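Local atomic coordinates of putative dehydrogenase (Amycolatopsis orientalis, PDB entry 5A9T), a protein that reduces imines to amines, using NADPH as the hydride donor. Residues 207-211 with 212-216. Sequence-based numbering, arbitrary orientation.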
ATOM      1  N   VAL A 207       7.893  -0.041   5.000  1.00 14.35           N
ATOM      2  CA  VAL A 207       6.967   1.024   5.369  1.00 14.33           C
ATOM      3  C   VAL A 207       7.601   2.361   5.483  1.00 14.80           C
ATOM      4  O   VAL A 207       7.034   3.334   4.964  1.00 16.66           O
ATOM      5  CB  VAL A 207       6.241   0.637   6.718  1.00 16.26           C
ATOM      6  CG1 VAL A 207       5.355   1.792   7.093  1.00 18.85           C
ATOM      7  CG2 VAL A 207       5.480  -0.620   6.467  1.00 17.27           C
ATOM      8  N   ASP A 208       8.777   2.458   6.133  1.00 14.95           N
ATOM      9  CA  ASP A 208       9.309   3.787   6.246  1.00 16.59           C
ATOM     10  C   ASP A 208       9.807   4.374   4.980  1.00 17.95           C
ATOM     11  O   ASP A 208       9.880   5.576   4.824  1.00 19.90           O
ATOM     12  CB  ASP A 208      10.418   3.776   7.358  1.00 18.12           C
ATOM     13  CG  ASP A 208       9.915   3.389   8.756  1.00 21.49           C
ATOM     14  OD1 ASP A 208       8.730   3.579   9.032  1.00 23.38           O
ATOM     15  OD2 ASP A 208      10.719   2.770   9.526  1.00 25.87           O
ATOM     16  N   TRP A 209      10.234   3.526   4.021  1.00 15.35           N
ATOM     17  CA  TRP A 209      10.752   3.946   2.755  1.00 14.46           C
ATOM     18  C   TRP A 209       9.834   3.538   1.607  1.00 13.76           C
ATOM     19  O   TRP A 209       9.305   4.394   0.910  1.00 15.36           O
ATOM     20  CB  TRP A 209      12.212   3.423   2.554  1.00 14.61           C
ATOM     21  CG  TRP A 209      12.626   3.506   1.120  1.00 14.70           C
ATOM     22  CD1 TRP A 209      12.724   4.657   0.345  1.00 15.53           C
ATOM     23  CD2 TRP A 209      12.914   2.454   0.235  1.00 14.92           C
ATOM     24  NE1 TRP A 209      12.998   4.350  -0.912  1.00 16.95           N
ATOM     25  CE2 TRP A 209      13.137   3.004  -1.045  1.00 16.49           C
ATOM     26  CE3 TRP A 209      12.970   1.098   0.383  1.00 14.94           C
ATOM     27  CZ2 TRP A 209      13.397   2.210  -2.134  1.00 16.68           C
ATOM     28  CZ3 TRP A 209      13.346   0.280  -0.760  1.00 14.98           C
ATOM     29  CH2 TRP A 209      13.541   0.892  -1.981  1.00 16.13           C
ATOM     30  N   PHE A 210       9.666   2.248   1.342  1.00 13.05           N
ATOM     31  CA  PHE A 210       9.111   1.800   0.055  1.00 13.55           C
ATOM     32  C   PHE A 210       7.678   2.231  -0.144  1.00 13.93           C
ATOM     33  O   PHE A 210       7.294   2.714  -1.236  1.00 13.96           O
ATOM     34  CB  PHE A 210       9.289   0.289  -0.068  1.00 14.30           C
ATOM     35  CG  PHE A 210       9.006  -0.300  -1.432  1.00 14.32           C
ATOM     36  CD1 PHE A 210       9.973  -0.288  -2.418  1.00 16.03           C
ATOM     37  CD2 PHE A 210       7.772  -0.911  -1.697  1.00 15.00           C
ATOM     38  CE1 PHE A 210       9.723  -0.804  -3.646  1.00 15.05           C
ATOM     39  CE2 PHE A 210       7.544  -1.435  -2.934  1.00 15.48           C
ATOM     40  CZ  PHE A 210       8.521  -1.349  -3.904  1.00 15.14           C
ATOM     41  N   LEU A 211       6.862   2.070   0.912  1.00 12.84           N
ATOM     42  CA  LEU A 211       5.471   2.450   0.804  1.00 14.31           C
ATOM     43  C   LEU A 211       5.232   3.886   0.317  1.00 14.61           C
ATOM     44  O   LEU A 211       4.586   4.076  -0.707  1.00 14.57           O
ATOM     45  CB  LEU A 211       4.752   2.060   2.092  1.00 15.07           C
ATOM     46  CG  LEU A 211       3.236   2.205   2.100  1.00 18.43           C
ATOM     47  CD1 LEU A 211       2.535   1.216   1.193  1.00 19.89           C
ATOM     48  CD2 LEU A 211       2.770   2.075   3.507  1.00 19.32           C
ATOM     49  N   PRO A 212       5.787   4.889   0.992  1.00 15.12           N
ATOM     50  CA  PRO A 212       5.565   6.222   0.503  1.00 15.30           C
ATOM     51  C   PRO A 212       6.431   6.641  -0.662  1.00 17.01           C
ATOM     52  O   PRO A 212       5.933   7.296  -1.616  1.00 16.48           O
ATOM     53  CB  PRO A 212       5.884   7.055   1.745  1.00 17.88           C
ATOM     54  CG  PRO A 212       6.836   6.222   2.553  1.00 16.27           C
ATOM     55  CD  PRO A 212       6.354   4.844   2.339  1.00 15.41           C
ATOM     56  N   ALA A 213       7.720   6.250  -0.648  1.00 15.18           N
ATOM     57  CA  ALA A 213       8.643   6.774  -1.606  1.00 16.19           C
ATOM     58  C   ALA A 213       8.594   6.154  -2.934  1.00 16.45           C
ATOM     59  O   ALA A 213       9.065   6.731  -3.936  1.00 18.28           O
ATOM     60  CB  ALA A 213      10.059   6.759  -1.034  1.00 15.68           C
ATOM     61  N   VAL A 214       8.174   4.881  -3.007  1.00 14.57           N
ATOM     62  CA  VAL A 214       8.058   4.183  -4.221  1.00 13.00           C
ATOM     63  C   VAL A 214       6.584   4.012  -4.581  1.00 14.22           C
ATOM     64  O   VAL A 214       6.149   4.483  -5.613  1.00 15.67           O
ATOM     65  CB  VAL A 214       8.851   2.826  -4.247  1.00 15.44           C
ATOM     66  CG1 VAL A 214       8.666   2.139  -5.583  1.00 15.00           C
ATOM     67  CG2 VAL A 214      10.338   3.076  -3.920  1.00 18.35           C
ATOM     68  N   ILE A 215       5.815   3.241  -3.825  1.00 13.27           N
ATOM     69  CA  ILE A 215       4.417   2.969  -4.214  1.00 13.30           C
ATOM     70  C   ILE A 215       3.663   4.293  -4.340  1.00 13.00           C
ATOM     71  O   ILE A 215       2.997   4.565  -5.351  1.00 14.01           O
ATOM     72  CB  ILE A 215       3.804   1.984  -3.189  1.00 14.82           C
ATOM     73  CG1 ILE A 215       4.521   0.600  -3.257  1.00 16.43           C
ATOM     74  CG2 ILE A 215       2.317   1.804  -3.567  1.00 16.53           C
ATOM     75  CD1 ILE A 215       4.099  -0.370  -2.196  1.00 17.20           C
ATOM     76  N   GLY A 216       3.702   5.063  -3.250  1.00 13.55           N
ATOM     77  CA  GLY A 216       2.918   6.304  -3.208  1.00 14.77           C
ATOM     78  C   GLY A 216       3.310   7.291  -4.297  1.00 13.21           C
ATOM     79  O   GLY A 216       2.516   7.879  -5.021  1.00 14.60           O
TER
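F210 and V214, one turn apart on helix 199-228, meet ring against branch: V214 CB stands over one face of the phenyl, 4.0 Å from its centroid in a CH-pi contact. I215 closes on the same ring obliquely, CG1 lying 3.7 Å from F210 CE2, while W209 CH2 sits in plane at the ring's edge. With CG anti to the backbone N (chi1 -169°), F210 reaches along the helix to V214 and I215. Replacing F210 by an alanine is likely to open a gap between those two, V214 CB losing the ring face beneath it. The solvent side is looser: A213 is exposed, and besides its backbone bond to W209 O, its CB rests against W209 CD1 at 3.7 Å. Exposed D208 is tied through OD1 to K220 of the second subunit. P212 illustrates how a helix absorbs a proline. Its N has no hydrogen to give and the helix is kinked there, with wide pi-type turns on both sides; the two short axes diverge by 33°. F210 O accepts twice, from V214 N at 2.9 Å and I215 N at 3.0 Å. The chemistry implies a bend held by backbone bonds and apolar packing, within the C-terminal helical domain where L211 packs on L211 of the second subunit.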